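Flavin reductase domain protein, FMN-binding (Shewanella baltica, PDB 3HMZ) binds flavin mononucleotide and is probably an oxidoreductase of the flavoredoxin family, consistent with a flavin reductase-like role using NAD or NADP. Local coordinates at residues Q39-A47 / L101-L109; G78-Q89 / F125-K136. All coordinates share one frame; numbering follows the deposited sequence. Where two conformers were deposited one is given.

Contact 1: residues Q39-A47 / L101-L109. With FMN (flavin mononucleotide), chain B.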
loop_
_atom_site.group_PDB
_atom_site.type_symbol
_atom_site.label_atom_id
_atom_site.label_comp_id
_atom_site.label_asym_id
_atom_site.label_seq_id
_atom_site.Cartn_x
_atom_site.Cartn_y
_atom_site.Cartn_z
ATOM N N GLN A 39 -5.511 -11.658 26.346
ATOM C CA GLN A 39 -5.406 -12.410 27.599
ATOM C C GLN A 39 -3.930 -12.670 27.949
ATOM O O GLN A 39 -3.504 -13.781 28.295
ATOM C CB GLN A 39 -6.292 -13.664 27.529
ATOM C CG GLN A 39 -7.766 -13.301 27.444
ATOM C CD GLN A 39 -8.209 -12.400 28.592
ATOM O OE1 GLN A 39 -8.935 -11.424 28.392
ATOM N NE2 GLN A 39 -7.741 -12.705 29.796
ATOM N N GLY A 40 -3.143 -11.597 27.817
ATOM C CA GLY A 40 -1.719 -11.624 28.121
ATOM C C GLY A 40 -0.759 -12.305 27.173
ATOM O O GLY A 40 0.434 -12.367 27.473
ATOM N N ILE A 41 -1.249 -12.792 26.045
ATOM C CA ILE A 41 -0.432 -13.487 25.066
ATOM C C ILE A 41 -0.265 -12.522 23.885
ATOM O O ILE A 41 -1.227 -11.919 23.429
ATOM C CB ILE A 41 -1.104 -14.785 24.545
ATOM C CG1 ILE A 41 -1.477 -15.731 25.730
ATOM C CG2 ILE A 41 -0.193 -15.470 23.527
ATOM C CD1 ILE A 41 -0.256 -16.228 26.492
ATOM N N ASP A 42 0.954 -12.414 23.409
ATOM C CA ASP A 42 1.314 -11.536 22.287
ATOM C C ASP A 42 1.503 -12.325 21.009
ATOM O O ASP A 42 1.877 -13.498 21.010
ATOM C CB ASP A 42 2.620 -10.791 22.627
ATOM C CG ASP A 42 2.450 -9.787 23.743
ATOM O OD1 ASP A 42 1.428 -9.101 23.771
ATOM O OD2 ASP A 42 3.363 -9.619 24.574
ATOM N N ASN A 43 1.274 -11.644 19.892
ATOM C CA ASN A 43 1.531 -12.223 18.613
ATOM C C ASN A 43 1.925 -11.149 17.607
ATOM O O ASN A 43 1.639 -9.974 17.800
ATOM C CB ASN A 43 0.346 -13.003 18.056
ATOM C CG ASN A 43 0.752 -14.026 17.025
ATOM O OD1 ASN A 43 1.915 -14.433 16.945
ATOM N ND2 ASN A 43 -0.223 -14.466 16.228
ATOM N N VAL A 44 2.630 -11.596 16.584
ATOM C CA VAL A 44 3.068 -10.754 15.477
ATOM C C VAL A 44 2.895 -11.586 14.181
ATOM O O VAL A 44 3.265 -12.746 14.137
ATOM C CB VAL A 44 4.561 -10.330 15.625
ATOM C CG1 VAL A 44 5.011 -9.419 14.426
ATOM C CG2 VAL A 44 4.856 -9.702 17.010
HETATM N N MSE A 45 2.380 -10.946 13.132
HETATM C CA MSE A 45 2.349 -11.505 11.782
HETATM C C MSE A 45 2.770 -10.431 10.774
HETATM O O MSE A 45 2.870 -9.258 11.126
HETATM C CB MSE A 45 0.954 -12.022 11.410
HETATM C CG MSE A 45 -0.143 -10.954 11.387
HETATM SE SE MSE A 45 -1.807 -11.586 10.688
HETATM C CE MSE A 45 -1.830 -10.713 8.974
ATOM N N ALA A 46 3.017 -10.864 9.540
ATOM C CA ALA A 46 3.337 -9.950 8.439
ATOM C C ALA A 46 2.047 -9.613 7.685
ATOM O O ALA A 46 1.162 -10.477 7.507
ATOM C CB ALA A 46 4.351 -10.542 7.489
ATOM N N ALA A 47 1.921 -8.356 7.269
ATOM C CA ALA A 47 0.821 -7.917 6.409
ATOM C C ALA A 47 1.313 -6.976 5.317
ATOM O O ALA A 47 1.819 -5.885 5.613
ATOM C CB ALA A 47 -0.329 -7.248 7.192
ATOM N N LEU A 101 1.069 -18.712 15.316
ATOM C CA LEU A 101 1.112 -18.925 16.757
ATOM C C LEU A 101 0.226 -20.103 17.161
ATOM O O LEU A 101 0.518 -20.763 18.144
ATOM C CB LEU A 101 0.664 -17.673 17.505
ATOM C CG LEU A 101 0.764 -17.694 19.040
ATOM C CD1 LEU A 101 2.203 -17.828 19.509
ATOM C CD2 LEU A 101 0.119 -16.457 19.577
ATOM N N ALA A 102 -0.843 -20.372 16.400
ATOM C CA ALA A 102 -1.709 -21.545 16.694
ATOM C C ALA A 102 -0.916 -22.876 16.667
ATOM O O ALA A 102 -1.303 -23.847 17.354
ATOM C CB ALA A 102 -2.869 -21.605 15.703
ATOM N N ASP A 103 0.150 -22.950 15.872
ATOM C CA ASP A 103 0.975 -24.153 15.725
ATOM C C ASP A 103 2.183 -24.246 16.627
ATOM O O ASP A 103 2.753 -25.325 16.750
ATOM C CB ASP A 103 1.399 -24.290 14.269
ATOM C CG ASP A 103 0.206 -24.392 13.329
ATOM O OD1 ASP A 103 -0.720 -25.163 13.636
ATOM O OD2 ASP A 103 0.191 -23.716 12.283
ATOM N N ASP A 104 2.595 -23.136 17.253
ATOM C CA ASP A 104 3.747 -23.151 18.158
ATOM C C ASP A 104 3.657 -21.951 19.048
ATOM O O ASP A 104 3.831 -20.818 18.585
ATOM C CB ASP A 104 5.073 -23.174 17.394
ATOM C CG ASP A 104 6.301 -23.484 18.300
ATOM O OD1 ASP A 104 6.273 -23.216 19.495
ATOM O OD2 ASP A 104 7.307 -24.021 17.797
ATOM N N ALA A 105 3.418 -22.181 20.337
ATOM C CA ALA A 105 3.342 -21.114 21.349
ATOM C C ALA A 105 4.619 -20.281 21.447
ATOM O O ALA A 105 4.563 -19.169 21.920
ATOM C CB ALA A 105 3.031 -21.716 22.716
ATOM N N ASN A 106 5.743 -20.838 20.996
ATOM C CA ASN A 106 7.036 -20.169 21.005
ATOM C C ASN A 106 7.319 -19.436 19.706
ATOM O O ASN A 106 8.460 -19.127 19.444
ATOM C CB ASN A 106 8.163 -21.180 21.302
ATOM C CG ASN A 106 8.081 -21.756 22.707
ATOM O OD1 ASN A 106 8.315 -22.970 22.898
ATOM N ND2 ASN A 106 7.708 -20.951 23.667
ATOM N N LYS A 107 6.300 -19.159 18.896
ATOM C CA LYS A 107 6.507 -18.460 17.616
ATOM C C LYS A 107 7.479 -17.283 17.705
ATOM O O LYS A 107 8.406 -17.191 16.892
ATOM C CB LYS A 107 5.163 -17.968 17.055
ATOM C CG LYS A 107 5.305 -17.157 15.797
ATOM C CD LYS A 107 3.995 -16.713 15.230
ATOM C CE LYS A 107 4.236 -15.876 13.949
ATOM N NZ LYS A 107 2.948 -15.327 13.393
ATOM N N LEU A 108 7.247 -16.392 18.660
ATOM C CA LEU A 108 8.048 -15.165 18.738
ATOM C C LEU A 108 9.511 -15.453 18.980
ATOM O O LEU A 108 10.358 -14.888 18.282
ATOM C CB LEU A 108 7.434 -14.143 19.690
ATOM C CG LEU A 108 6.005 -13.720 19.323
ATOM C CD1 LEU A 108 5.560 -12.597 20.257
ATOM C CD2 LEU A 108 5.793 -13.256 17.828
ATOM N N LEU A 109 9.822 -16.376 19.906
ATOM C CA LEU A 109 11.245 -16.691 20.105
ATOM C C LEU A 109 11.802 -17.418 18.863
ATOM O O LEU A 109 12.953 -17.170 18.499
ATOM C CB LEU A 109 11.574 -17.366 21.460
ATOM C CG LEU A 109 11.349 -18.828 21.793
ATOM C CD1 LEU A 109 12.092 -19.790 20.846
ATOM C CD2 LEU A 109 11.761 -19.128 23.187
HETATM N N1 FMN B . -1.869 -12.380 5.909
HETATM C C2 FMN B . -2.964 -11.550 5.943
HETATM O O2 FMN B . -3.995 -11.943 6.490
HETATM N N3 FMN B . -2.868 -10.287 5.391
HETATM C C4 FMN B . -1.746 -9.828 4.774
HETATM O O4 FMN B . -1.757 -8.672 4.274
HETATM C C4A FMN B . -0.642 -10.695 4.728
HETATM N N5 FMN B . 0.544 -10.300 4.137
HETATM C C5A FMN B . 1.708 -11.047 4.248
HETATM C C6 FMN B . 2.941 -10.545 3.802
HETATM C C7 FMN B . 4.105 -11.301 3.892
HETATM C C7M FMN B . 5.414 -10.744 3.428
HETATM C C8 FMN B . 4.038 -12.587 4.435
HETATM C C8M FMN B . 5.275 -13.454 4.547
HETATM C C9 FMN B . 2.814 -13.064 4.882
HETATM C C9A FMN B . 1.634 -12.340 4.810
HETATM N N10 FMN B . 0.403 -12.801 5.270
HETATM C C10 FMN B . -0.704 -11.968 5.297
HETATM C "C1'" FMN B . 0.270 -14.119 5.984
HETATM C "C2'" FMN B . 0.334 -14.045 7.515
HETATM O "O2'" FMN B . 1.390 -13.183 7.972
HETATM C "C3'" FMN B . 0.541 -15.477 7.994
HETATM O "O3'" FMN B . -0.619 -16.241 7.671
HETATM C "C4'" FMN B . 0.961 -15.591 9.473
HETATM O "O4'" FMN B . 1.552 -16.877 9.634
HETATM C "C5'" FMN B . -0.176 -15.424 10.461
HETATM O "O5'" FMN B . 0.363 -15.630 11.768
HETATM P P FMN B . -0.615 -15.859 13.014
HETATM O O1P FMN B . 0.344 -16.238 14.130
HETATM O O2P FMN B . -1.411 -14.614 13.283
HETATM O O3P FMN B . -1.554 -16.984 12.667
#

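Contact 2: residues G78-Q89 / F125-K136. With EDO (1,2-ethanediol), chain E.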
loop_
_atom_site.group_PDB
_atom_site.type_symbol
_atom_site.label_atom_id
_atom_site.label_comp_id
_atom_site.label_asym_id
_atom_site.label_seq_id
_atom_site.Cartn_x
_atom_site.Cartn_y
_atom_site.Cartn_z
ATOM N N GLY A 78 -9.649 -5.531 20.329
ATOM C CA GLY A 78 -9.946 -4.283 19.634
ATOM C C GLY A 78 -8.788 -3.312 19.459
ATOM O O GLY A 78 -9.006 -2.140 19.174
HETATM N N MSE A 79 -7.567 -3.807 19.673
HETATM C CA MSE A 79 -6.353 -2.986 19.620
HETATM C C MSE A 79 -5.236 -3.763 18.935
HETATM O O MSE A 79 -5.153 -4.974 19.041
HETATM C CB MSE A 79 -5.866 -2.671 21.043
HETATM C CG MSE A 79 -6.796 -1.863 21.927
HETATM SE SE MSE A 79 -6.922 -0.015 21.391
HETATM C CE MSE A 79 -5.085 0.574 21.338
ATOM N N PHE A 80 -4.349 -3.033 18.265
ATOM C CA PHE A 80 -3.174 -3.644 17.648
ATOM C C PHE A 80 -2.159 -2.557 17.330
ATOM O O PHE A 80 -2.444 -1.361 17.435
ATOM C CB PHE A 80 -3.546 -4.484 16.410
ATOM C CG PHE A 80 -4.290 -3.727 15.334
ATOM C CD1 PHE A 80 -5.687 -3.602 15.380
ATOM C CD2 PHE A 80 -3.617 -3.230 14.221
ATOM C CE1 PHE A 80 -6.379 -2.955 14.394
ATOM C CE2 PHE A 80 -4.316 -2.583 13.207
ATOM C CZ PHE A 80 -5.711 -2.453 13.291
ATOM N N VAL A 81 -0.965 -3.012 16.945
ATOM C CA VAL A 81 0.090 -2.115 16.501
ATOM C C VAL A 81 0.435 -2.522 15.052
ATOM O O VAL A 81 0.506 -3.717 14.689
ATOM C CB VAL A 81 1.365 -2.159 17.372
ATOM C CG1 VAL A 81 2.486 -1.250 16.792
ATOM C CG2 VAL A 81 1.051 -1.787 18.837
ATOM N N ILE A 82 0.602 -1.487 14.236
ATOM C CA ILE A 82 1.148 -1.612 12.863
ATOM C C ILE A 82 2.534 -0.996 12.937
ATOM O O ILE A 82 2.715 0.117 13.427
ATOM C CB ILE A 82 0.301 -0.865 11.829
ATOM C CG1 ILE A 82 -1.089 -1.519 11.709
ATOM C CG2 ILE A 82 0.993 -0.796 10.458
ATOM C CD1 ILE A 82 -1.062 -2.969 11.226
ATOM N N GLN A 83 3.529 -1.739 12.486
ATOM C CA GLN A 83 4.897 -1.255 12.519
ATOM C C GLN A 83 5.621 -1.607 11.235
ATOM O O GLN A 83 5.306 -2.583 10.578
ATOM C CB GLN A 83 5.648 -1.759 13.768
ATOM C CG GLN A 83 5.596 -3.270 14.012
ATOM C CD GLN A 83 4.824 -3.629 15.232
ATOM O OE1 GLN A 83 5.303 -3.337 16.343
ATOM N NE2 GLN A 83 3.666 -4.281 15.059
ATOM N N VAL A 84 6.580 -0.761 10.888
ATOM C CA VAL A 84 7.304 -0.832 9.629
ATOM C C VAL A 84 8.639 -1.521 9.834
ATOM O O VAL A 84 9.545 -0.927 10.434
ATOM C CB VAL A 84 7.495 0.593 9.043
ATOM C CG1 VAL A 84 8.194 0.516 7.709
ATOM C CG2 VAL A 84 6.122 1.329 8.861
ATOM N N PRO A 85 8.791 -2.751 9.338
ATOM C CA PRO A 85 10.060 -3.443 9.486
ATOM C C PRO A 85 11.118 -2.876 8.519
ATOM O O PRO A 85 10.806 -2.128 7.580
ATOM C CB PRO A 85 9.703 -4.900 9.174
ATOM C CG PRO A 85 8.622 -4.780 8.200
ATOM C CD PRO A 85 7.797 -3.625 8.718
ATOM N N THR A 86 12.349 -3.254 8.804
ATOM C CA THR A 86 13.509 -2.839 8.041
ATOM C C THR A 86 14.071 -4.006 7.239
ATOM O O THR A 86 13.761 -5.165 7.502
ATOM C CB THR A 86 14.614 -2.368 8.972
ATOM O OG1 THR A 86 15.061 -3.498 9.719
ATOM C CG2 THR A 86 14.154 -1.214 9.852
ATOM N N VAL A 87 14.953 -3.676 6.300
ATOM C CA VAL A 87 15.710 -4.691 5.536
ATOM C C VAL A 87 16.462 -5.633 6.488
ATOM O O VAL A 87 16.533 -6.826 6.234
ATOM C CB VAL A 87 16.642 -4.033 4.515
ATOM C CG1 VAL A 87 17.730 -5.025 4.036
ATOM C CG2 VAL A 87 15.825 -3.482 3.363
ATOM N N ALA A 88 16.978 -5.103 7.611
ATOM C CA ALA A 88 17.640 -5.935 8.652
ATOM C C ALA A 88 16.713 -7.018 9.200
ATOM O O ALA A 88 17.185 -8.065 9.651
ATOM C CB ALA A 88 18.159 -5.090 9.794
ATOM N N GLN A 89 15.400 -6.747 9.163
ATOM C CA GLN A 89 14.353 -7.650 9.616
ATOM C C GLN A 89 13.727 -8.471 8.493
ATOM O O GLN A 89 12.621 -9.002 8.641
ATOM C CB GLN A 89 13.285 -6.837 10.341
ATOM C CG GLN A 89 13.805 -6.160 11.601
ATOM C CD GLN A 89 12.760 -5.245 12.198
ATOM O OE1 GLN A 89 12.225 -4.392 11.516
ATOM N NE2 GLN A 89 12.504 -5.390 13.500
ATOM N N PHE A 125 5.009 -3.958 20.974
ATOM C CA PHE A 125 5.670 -3.261 19.881
ATOM C C PHE A 125 6.931 -4.076 19.508
ATOM O O PHE A 125 7.627 -4.596 20.408
ATOM C CB PHE A 125 6.091 -1.867 20.309
ATOM C CG PHE A 125 4.942 -0.928 20.561
ATOM C CD1 PHE A 125 4.189 -1.003 21.716
ATOM C CD2 PHE A 125 4.623 0.039 19.634
ATOM C CE1 PHE A 125 3.135 -0.113 21.929
ATOM C CE2 PHE A 125 3.613 0.941 19.856
ATOM C CZ PHE A 125 2.845 0.855 21.027
ATOM N N VAL A 126 7.253 -4.151 18.220
ATOM C CA VAL A 126 8.397 -4.932 17.755
ATOM C C VAL A 126 9.665 -4.084 17.741
ATOM O O VAL A 126 9.744 -3.074 17.052
ATOM C CB VAL A 126 8.126 -5.598 16.396
ATOM C CG1 VAL A 126 9.349 -6.382 15.919
ATOM C CG2 VAL A 126 6.826 -6.480 16.439
ATOM N N ALA A 127 10.659 -4.497 18.510
ATOM C CA ALA A 127 11.966 -3.840 18.519
ATOM C C ALA A 127 12.647 -3.927 17.156
ATOM O O ALA A 127 12.514 -4.936 16.463
ATOM C CB ALA A 127 12.910 -4.477 19.583
ATOM N N GLY A 128 13.317 -2.849 16.765
ATOM C CA GLY A 128 14.103 -2.799 15.549
ATOM C C GLY A 128 13.398 -2.209 14.346
ATOM O O GLY A 128 14.032 -1.949 13.320
ATOM N N CYS A 129 12.073 -2.024 14.430
ATOM C CA CYS A 129 11.325 -1.442 13.316
ATOM C C CYS A 129 11.672 0.047 13.224
ATOM O O CYS A 129 12.310 0.616 14.129
ATOM C CB CYS A 129 9.833 -1.605 13.548
ATOM S SG CYS A 129 9.335 -3.352 13.558
ATOM N N SER A 130 11.289 0.653 12.110
ATOM C CA SER A 130 11.512 2.079 11.912
ATOM C C SER A 130 10.387 2.960 12.458
ATOM O O SER A 130 10.619 4.131 12.714
ATOM C CB SER A 130 11.767 2.395 10.449
ATOM O OG SER A 130 10.673 1.998 9.675
ATOM N N ALA A 131 9.177 2.412 12.552
ATOM C CA ALA A 131 8.017 3.201 12.939
ATOM C C ALA A 131 6.938 2.292 13.466
ATOM O O ALA A 131 6.874 1.110 13.080
ATOM C CB ALA A 131 7.490 3.987 11.695
ATOM N N TRP A 132 6.101 2.848 14.356
ATOM C CA TRP A 132 5.027 2.130 15.012
ATOM C C TRP A 132 3.791 3.019 15.101
ATOM O O TRP A 132 3.913 4.214 15.386
ATOM C CB TRP A 132 5.411 1.740 16.431
ATOM C CG TRP A 132 6.703 0.980 16.578
ATOM C CD1 TRP A 132 6.840 -0.369 16.715
ATOM C CD2 TRP A 132 8.023 1.530 16.644
ATOM N NE1 TRP A 132 8.170 -0.704 16.821
ATOM C CE2 TRP A 132 8.917 0.445 16.770
ATOM C CE3 TRP A 132 8.538 2.817 16.557
ATOM C CZ2 TRP A 132 10.275 0.629 16.859
ATOM C CZ3 TRP A 132 9.871 3.005 16.647
ATOM C CH2 TRP A 132 10.735 1.912 16.793
ATOM N N LEU A 133 2.623 2.417 14.874
ATOM C CA LEU A 133 1.343 3.074 14.950
ATOM C C LEU A 133 0.426 2.241 15.862
ATOM O O LEU A 133 0.131 1.075 15.545
ATOM C CB LEU A 133 0.729 3.216 13.559
ATOM C CG LEU A 133 1.533 3.991 12.491
ATOM C CD1 LEU A 133 2.556 3.136 11.733
ATOM C CD2 LEU A 133 0.569 4.653 11.468
ATOM N N ALA A 134 -0.003 2.825 16.986
ATOM C CA ALA A 134 -0.967 2.187 17.905
ATOM C C ALA A 134 -2.374 2.407 17.326
ATOM O O ALA A 134 -2.732 3.535 16.997
ATOM C CB ALA A 134 -0.850 2.767 19.259
ATOM N N CYS A 135 -3.138 1.321 17.217
ATOM C CA CYS A 135 -4.414 1.320 16.512
ATOM C C CYS A 135 -5.552 0.781 17.367
ATOM O O CYS A 135 -5.407 -0.201 18.083
ATOM C CB CYS A 135 -4.318 0.448 15.267
ATOM S SG CYS A 135 -3.093 0.995 14.061
ATOM N N LYS A 136 -6.688 1.462 17.252
ATOM C CA LYS A 136 -7.925 1.089 17.925
ATOM C C LYS A 136 -8.904 0.689 16.822
ATOM O O LYS A 136 -9.275 1.515 15.989
ATOM C CB LYS A 136 -8.496 2.238 18.734
ATOM C CG LYS A 136 -9.804 1.895 19.506
ATOM C CD LYS A 136 -10.319 3.127 20.186
ATOM C CE LYS A 136 -11.568 2.780 20.993
ATOM N NZ LYS A 136 -12.178 4.015 21.587
HETATM C C1 EDO E . 13.481 0.436 20.731
HETATM O O1 EDO E . 12.590 0.386 21.862
HETATM C C2 EDO E . 12.929 -0.472 19.653
HETATM O O2 EDO E . 13.742 -0.586 18.494
HETATM O O HOH W 1 11.838 0.622 7.539
HETATM O O HOH W 2 16.097 -3.266 12.295
#

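Contact 1: residues Q39-A47 / L101-L109
The phosphate end of the FMN site is built where Asn43, on strand 41-55, meets Leu101 and Lys107, the latter at the start of helix 107-111. Three donors converge on one phosphate oxygen, O1P: Asn43 ND2 at 2.8 Å, almost straight (N-H...O 173°), the backbone N of Leu101, and Lys107 NZ at 2.9 Å. A lysine suits this place because its long, charged chain spans from the helix start to both phosphate and strand. With CG anti to the backbone N (chi1 176°) and every later torsion extended, it crosses Asn43 at about a right angle and brings NZ to Val44 O at 2.7 Å, the ammonium nitrogen tilted 18° from the plane of that carbonyl. NZ also donates to Val96 O, and its bond to the ester oxygen O5' is weak. A methionine in place of Lys107 would probably leave O1P without its charged partner and Val44 O without its donor.

Round this polar grip lie the leucines. Leu101 slides past Asn43 in the opposite sense, its CD2 3.6 Å from Asn43 CG, so that the amide is flanked by carbon. Asn43 OD1 faces carbon, with Leu101 CB and Lys107 CD each at 3.5 Å, and finds no polar partner in the model. Further along, Leu108 CD2 packs on Val44 CG2 at 3.8 Å, the two branched side chains meeting crosswise where helix 107-111 lies against strand 41-55. The chemistry implies an anion site in which a neutral amide, a peptide N-H and a lysine share one oxygen, while the lysine's bonds to backbone carbonyls probably fix its ammonium group in place.

Contact 2: residues G78-Q89 / F125-K136
Phe80 and Cys135 form an apolar centre of this antiparallel strand pair, the cysteine CB lying over the middle of the ring, 3.7 Å from its centroid. Phe80 CG sits between its own backbone N and carbonyl carbon (chi1 57°), which swings the ring toward the neighbouring strand; the small cysteine fits against its face, with SG oblique to the ring and 4.0 Å from Ile82 CG1. On the opposite face of the sheet, Val81 CG2 stands over the Phe125 ring, 3.9 Å from its centroid. A branched valine suits this spot, since its other methyl, CG1, also reaches Phe125 CD2 and Trp132 CB.

Backbone bonds join Phe80 with Cys135 and Ile82 with Leu133, in both directions for each pair. Beyond them the buried Gln83 turns polar: its OE1 takes the N-H of Val126 at 2.8 Å, the donor 37° above the amide plane, and lies at the edge of the Trp132 ring. That indole reaches back to the start of the turn Val126-Cys129, NE1 giving a bond of 2.9 Å to Val126 O. Gln83 NE2 is satisfied by Ser35 OG and Leu33 O. At the polar edge Gln89 OE1 accepts from Thr86 N at 2.9 Å, on a lone pair, while one water links Pro85 O to Ser130 OG and another joins Thr86 OG1 to Gly128 O.

Within the antiparallel sheet of the flavin reductase-like, FMN-binding domain, the pair lies between strands 32-38 and 149-160, with Phe80 and Cys135 both packed on Ala152 of the latter; helix 69-77 leads into its first strand and helix 90-96 follows Gln89.

Contact 2 lies near the centre of the chain and is mostly buried, whereas contact 1 is partly buried and sits farther out, beside the FMN phosphate. Both reach the same antiparallel sheet: 41-47 and 79-84 each pair with strand 32-38, one on either side of it. The two meet directly where Val44 CG2 packs on Val126 CG2 at 3.8 Å. Their chemistry follows their place. In 78-89 / 125-136, regular strand bonding and aromatic packing build the sheet interior, and a buried amide is answered by protein groups; in 39-47 / 101-109, a loop and a helix start close over a strand, and an amide, a peptide N-H and a lysine turn to a bound phosphate.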